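Local coordinates for protein putative RnfG subunit of electron transport complex (Thermotoga maritima, PDB 3DCZ) that probably serves as the FMN-carrying G subunit of a membrane-bound Rnf complex that couples electron transfer to ion translocation across the membrane, at residues Leu61-Leu73 against Leu195-Lys207. Numbering follows the deposited sequence. Where two conformers were deposited one is given.
Sequences LKEYKEGVVLGPL and LNLMYRYLEEVSK
Glu204 on the helix is gripped by two donors from the hairpin 61-70, one to each carboxylate oxygen. The extended Lys62 chain brings NZ to 2.7 Å from Glu204 OE1, a salt bridge made on the syn side, while Tyr64 OH donates to Glu204 OE2 from above the carboxylate plane, also at 2.7 Å. A long acid suits this place because it can take both bonds and is thereby hindered from turning. Water 1 adds a polar link, joining Tyr201 OH to Leu61 O.

Tyr64 also works through its ring. Leu197 CD2 makes a CH-pi contact over one face, 4.1 Å from the centroid, and the rim of the ring lies over a face of the Arg200 guanidinium, the two planes 57° apart. Were Tyr64 an alanine, Glu204 OE2 would probably lose its hydroxyl donor, and Leu197 CD2 and the Arg200 guanidinium the ring they lie against.

The remaining contacts are apolar. Leu197 CD1 presses to 3.3 Å from Gly67 CA, where a CB would collide with it. With CG anti to the backbone N (chi1 179°), the Tyr201 ring is carried toward both strands, its flat face taking Val69 CG1 and its hydroxyl reaching the water; Leu61 CD1 meets Tyr201 CE2 at 3.9 Å. Branched Val69 also sends CG2 to Leu197. A classic beta bulge sets Leu61 and Lys62 both opposite Val69, and both side chains touch this ring. Farther along, Leu73 CD1 meets Leu202 CD2.

The C-terminal helix thus packs across one face of the antiparallel sheet of this FMN-binding domain, crossing strand 67-70 at -57°; Met198 and Leu202 continue onto Phe104 of strand 98-107, and Tyr199 onto Phe111 of strand 110-120.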
loop_
_atom_site.group_PDB
_atom_site.type_symbol
_atom_site.label_atom_id
_atom_site.label_comp_id
_atom_site.label_asym_id
_atom_site.label_seq_id
_atom_site.Cartn_x
_atom_site.Cartn_y
_atom_site.Cartn_z
ATOM N N LEU A 61 -13.306 7.051 2.581
ATOM C CA LEU A 61 -12.754 8.030 3.552
ATOM C C LEU A 61 -12.578 9.422 2.996
ATOM O O LEU A 61 -12.960 10.406 3.640
ATOM C CB LEU A 61 -11.421 7.562 4.099
ATOM C CG LEU A 61 -11.460 6.368 5.020
ATOM C CD1 LEU A 61 -9.987 5.873 5.256
ATOM C CD2 LEU A 61 -12.191 6.654 6.297
ATOM N N LYS A 62 -12.039 9.525 1.788
ATOM C CA LYS A 62 -11.839 10.830 1.150
ATOM C C LYS A 62 -11.732 10.680 -0.352
ATOM O O LYS A 62 -11.073 9.742 -0.849
ATOM C CB LYS A 62 -10.584 11.521 1.662
ATOM C CG LYS A 62 -10.428 12.938 1.129
ATOM C CD LYS A 62 -9.564 13.771 2.076
ATOM C CE LYS A 62 -9.364 15.198 1.538
ATOM N NZ LYS A 62 -8.752 16.080 2.586
ATOM N N GLU A 63 -12.423 11.564 -1.069
ATOM C CA GLU A 63 -12.328 11.632 -2.490
ATOM C C GLU A 63 -11.394 12.776 -2.867
ATOM O O GLU A 63 -11.553 13.880 -2.345
ATOM C CB GLU A 63 -13.738 11.865 -3.112
ATOM C CG GLU A 63 -13.759 11.747 -4.607
ATOM C CD GLU A 63 -15.087 12.073 -5.274
ATOM O OE1 GLU A 63 -16.030 12.493 -4.593
ATOM O OE2 GLU A 63 -15.118 11.970 -6.528
ATOM N N TYR A 64 -10.471 12.500 -3.783
ATOM C CA TYR A 64 -9.541 13.468 -4.352
ATOM C C TYR A 64 -9.774 13.598 -5.855
ATOM O O TYR A 64 -10.404 12.740 -6.482
ATOM C CB TYR A 64 -8.103 13.006 -4.121
ATOM C CG TYR A 64 -7.679 12.888 -2.675
ATOM C CD1 TYR A 64 -7.151 13.968 -1.991
ATOM C CD2 TYR A 64 -7.826 11.674 -1.975
ATOM C CE1 TYR A 64 -6.741 13.864 -0.685
ATOM C CE2 TYR A 64 -7.405 11.563 -0.676
ATOM C CZ TYR A 64 -6.846 12.638 -0.028
ATOM O OH TYR A 64 -6.433 12.580 1.294
ATOM N N LYS A 65 -9.183 14.624 -6.478
ATOM C CA LYS A 65 -9.352 14.782 -7.915
ATOM C C LYS A 65 -8.921 13.537 -8.679
ATOM O O LYS A 65 -9.517 13.176 -9.687
ATOM C CB LYS A 65 -8.598 16.020 -8.438
ATOM C CG LYS A 65 -8.888 16.353 -9.862
ATOM N N GLU A 66 -7.864 12.897 -8.206
ATOM C CA GLU A 66 -7.174 11.854 -8.931
ATOM C C GLU A 66 -7.515 10.447 -8.467
ATOM O O GLU A 66 -7.014 9.475 -9.015
ATOM C CB GLU A 66 -5.660 12.051 -8.770
ATOM C CG GLU A 66 -5.193 13.438 -9.177
ATOM C CD GLU A 66 -4.406 13.397 -10.429
ATOM O OE1 GLU A 66 -3.227 12.993 -10.342
ATOM O OE2 GLU A 66 -4.957 13.758 -11.480
ATOM N N GLY A 67 -8.352 10.321 -7.429
ATOM C CA GLY A 67 -8.726 8.996 -6.964
ATOM C C GLY A 67 -9.438 9.069 -5.625
ATOM O O GLY A 67 -9.834 10.151 -5.177
ATOM N N VAL A 68 -9.567 7.901 -5.009
ATOM C CA VAL A 68 -10.373 7.751 -3.800
ATOM C C VAL A 68 -9.625 6.884 -2.783
ATOM O O VAL A 68 -9.065 5.855 -3.123
ATOM C CB VAL A 68 -11.742 7.074 -4.132
ATOM C CG1 VAL A 68 -12.599 6.974 -2.836
ATOM C CG2 VAL A 68 -12.503 7.818 -5.215
ATOM N N VAL A 69 -9.614 7.345 -1.536
ATOM C CA VAL A 69 -9.099 6.574 -0.416
ATOM C C VAL A 69 -10.255 5.945 0.344
ATOM O O VAL A 69 -11.259 6.603 0.640
ATOM C CB VAL A 69 -8.242 7.460 0.500
ATOM C CG1 VAL A 69 -7.846 6.706 1.776
ATOM C CG2 VAL A 69 -6.987 7.976 -0.287
ATOM N N LEU A 70 -10.111 4.642 0.553
ATOM C CA LEU A 70 -11.155 3.791 1.092
ATOM C C LEU A 70 -10.787 3.279 2.461
ATOM O O LEU A 70 -9.647 2.885 2.707
ATOM C CB LEU A 70 -11.358 2.633 0.139
ATOM C CG LEU A 70 -11.719 3.005 -1.290
ATOM C CD1 LEU A 70 -11.600 1.788 -2.228
ATOM C CD2 LEU A 70 -13.154 3.521 -1.336
ATOM N N GLY A 71 -11.761 3.269 3.357
ATOM C CA GLY A 71 -11.530 2.785 4.723
ATOM C C GLY A 71 -12.401 1.577 5.012
ATOM O O GLY A 71 -12.993 0.985 4.116
ATOM N N PRO A 72 -12.489 1.193 6.286
ATOM C CA PRO A 72 -11.862 1.828 7.421
ATOM C C PRO A 72 -10.357 1.886 7.386
ATOM O O PRO A 72 -9.704 1.100 6.704
ATOM C CB PRO A 72 -12.260 0.893 8.597
ATOM C CG PRO A 72 -13.416 0.175 8.153
ATOM C CD PRO A 72 -13.302 0.024 6.676
ATOM N N LEU A 73 -9.813 2.825 8.158
ATOM C CA LEU A 73 -8.385 2.856 8.424
ATOM C C LEU A 73 -8.157 1.756 9.469
ATOM O O LEU A 73 -8.592 1.890 10.612
ATOM C CB LEU A 73 -8.015 4.229 8.995
ATOM C CG LEU A 73 -6.555 4.375 9.378
ATOM C CD1 LEU A 73 -5.636 4.111 8.196
ATOM C CD2 LEU A 73 -6.312 5.747 9.963
ATOM N N LEU A 195 -1.633 4.665 -4.345
ATOM C CA LEU A 195 -0.652 4.617 -3.246
ATOM C C LEU A 195 -0.297 6.035 -2.768
ATOM O O LEU A 195 -0.261 6.316 -1.564
ATOM C CB LEU A 195 0.604 3.856 -3.703
ATOM C CG LEU A 195 0.376 2.353 -3.836
ATOM C CD1 LEU A 195 1.616 1.708 -4.484
ATOM C CD2 LEU A 195 0.037 1.688 -2.461
ATOM N N ASN A 196 -0.056 6.933 -3.719
ATOM C CA ASN A 196 0.252 8.294 -3.382
ATOM C C ASN A 196 -0.899 8.981 -2.630
ATOM O O ASN A 196 -0.690 9.771 -1.718
ATOM C CB ASN A 196 0.595 9.081 -4.638
ATOM C CG ASN A 196 2.004 8.840 -5.132
ATOM O OD1 ASN A 196 2.919 8.558 -4.334
ATOM N ND2 ASN A 196 2.202 9.010 -6.433
ATOM N N LEU A 197 -2.135 8.703 -3.033
ATOM C CA LEU A 197 -3.278 9.257 -2.327
ATOM C C LEU A 197 -3.426 8.732 -0.914
ATOM O O LEU A 197 -3.789 9.481 0.009
ATOM C CB LEU A 197 -4.567 9.033 -3.131
ATOM C CG LEU A 197 -4.673 9.813 -4.442
ATOM C CD1 LEU A 197 -5.948 9.388 -5.163
ATOM C CD2 LEU A 197 -4.630 11.292 -4.127
HETATM N N MSE A 198 -3.209 7.430 -0.734
HETATM C CA MSE A 198 -3.290 6.841 0.590
HETATM C C MSE A 198 -2.256 7.474 1.525
HETATM O O MSE A 198 -2.540 7.770 2.677
HETATM C CB MSE A 198 -3.099 5.319 0.486
HETATM C CG MSE A 198 -4.354 4.598 0.080
HETATM SE SE MSE A 198 -3.970 2.645 -0.001
HETATM C CE MSE A 198 -3.826 2.944 -1.659
ATOM N N TYR A 199 -1.058 7.704 0.993
ATOM C CA TYR A 199 -0.010 8.391 1.757
ATOM C C TYR A 199 -0.429 9.817 2.118
ATOM O O TYR A 199 -0.283 10.238 3.274
ATOM C CB TYR A 199 1.293 8.369 0.986
ATOM C CG TYR A 199 2.410 9.125 1.659
ATOM C CD1 TYR A 199 3.069 8.607 2.795
ATOM C CD2 TYR A 199 2.839 10.353 1.156
ATOM C CE1 TYR A 199 4.108 9.326 3.399
ATOM C CE2 TYR A 199 3.867 11.058 1.772
ATOM C CZ TYR A 199 4.495 10.530 2.882
ATOM O OH TYR A 199 5.562 11.239 3.450
ATOM N N ARG A 200 -0.987 10.544 1.147
ATOM C CA ARG A 200 -1.494 11.875 1.416
ATOM C C ARG A 200 -2.489 11.863 2.553
ATOM O O ARG A 200 -2.413 12.671 3.465
ATOM C CB ARG A 200 -2.143 12.445 0.195
ATOM C CG ARG A 200 -1.200 13.107 -0.722
ATOM C CD ARG A 200 -1.992 13.763 -1.850
ATOM N NE ARG A 200 -2.930 14.797 -1.417
ATOM C CZ ARG A 200 -3.788 15.432 -2.231
ATOM N NH1 ARG A 200 -3.897 15.090 -3.510
ATOM N NH2 ARG A 200 -4.549 16.383 -1.777
ATOM N N TYR A 201 -3.420 10.931 2.484
ATOM C CA TYR A 201 -4.455 10.842 3.512
ATOM C C TYR A 201 -3.855 10.545 4.882
ATOM O O TYR A 201 -4.167 11.217 5.839
ATOM C CB TYR A 201 -5.485 9.767 3.110
ATOM C CG TYR A 201 -6.565 9.612 4.153
ATOM C CD1 TYR A 201 -7.701 10.409 4.110
ATOM C CD2 TYR A 201 -6.422 8.722 5.214
ATOM C CE1 TYR A 201 -8.698 10.317 5.075
ATOM C CE2 TYR A 201 -7.441 8.616 6.179
ATOM C CZ TYR A 201 -8.567 9.424 6.088
ATOM O OH TYR A 201 -9.579 9.341 7.017
ATOM N N LEU A 202 -2.973 9.550 4.967
ATOM C CA LEU A 202 -2.320 9.228 6.249
ATOM C C LEU A 202 -1.578 10.427 6.839
ATOM O O LEU A 202 -1.624 10.675 8.042
ATOM C CB LEU A 202 -1.329 8.084 6.086
ATOM C CG LEU A 202 -1.924 6.705 5.898
ATOM C CD1 LEU A 202 -0.816 5.643 5.660
ATOM C CD2 LEU A 202 -2.757 6.339 7.123
ATOM N N GLU A 203 -0.853 11.138 5.995
ATOM C CA GLU A 203 -0.169 12.353 6.434
ATOM C C GLU A 203 -1.133 13.402 6.980
ATOM O O GLU A 203 -0.811 14.044 7.996
ATOM C CB GLU A 203 0.642 12.944 5.285
ATOM C CG GLU A 203 1.889 12.142 4.978
ATOM C CD GLU A 203 2.947 12.303 6.039
ATOM O OE1 GLU A 203 3.178 13.446 6.451
ATOM O OE2 GLU A 203 3.548 11.315 6.458
ATOM N N GLU A 204 -2.287 13.559 6.323
ATOM C CA GLU A 204 -3.319 14.539 6.735
ATOM C C GLU A 204 -3.881 14.198 8.110
ATOM O O GLU A 204 -4.063 15.088 8.956
ATOM C CB GLU A 204 -4.516 14.560 5.793
ATOM C CG GLU A 204 -4.397 15.303 4.491
ATOM C CD GLU A 204 -5.691 15.153 3.668
ATOM O OE1 GLU A 204 -6.784 15.253 4.270
ATOM O OE2 GLU A 204 -5.607 14.891 2.448
ATOM N N VAL A 205 -4.203 12.932 8.328
ATOM C CA VAL A 205 -4.855 12.523 9.572
ATOM C C VAL A 205 -3.853 12.304 10.710
ATOM O O VAL A 205 -4.255 12.208 11.860
ATOM C CB VAL A 205 -5.818 11.328 9.356
ATOM C CG1 VAL A 205 -6.891 11.733 8.343
ATOM C CG2 VAL A 205 -5.086 10.078 8.898
ATOM N N SER A 206 -2.562 12.234 10.390
ATOM C CA SER A 206 -1.549 12.013 11.414
ATOM C C SER A 206 -1.080 13.323 12.035
ATOM O O SER A 206 -0.445 13.314 13.093
ATOM C CB SER A 206 -0.382 11.222 10.832
ATOM O OG SER A 206 -0.841 9.937 10.451
ATOM N N LYS A 207 -1.397 14.441 11.386
ATOM C CA LYS A 207 -1.026 15.762 11.882
ATOM C C LYS A 207 -1.851 16.130 13.116
ATOM O O LYS A 207 -2.385 15.265 13.825
ATOM C CB LYS A 207 -1.201 16.811 10.771
ATOM O OXT LYS A 207 -2.003 17.310 13.448
HETATM O O HOH W 1 -11.732 10.809 6.676
#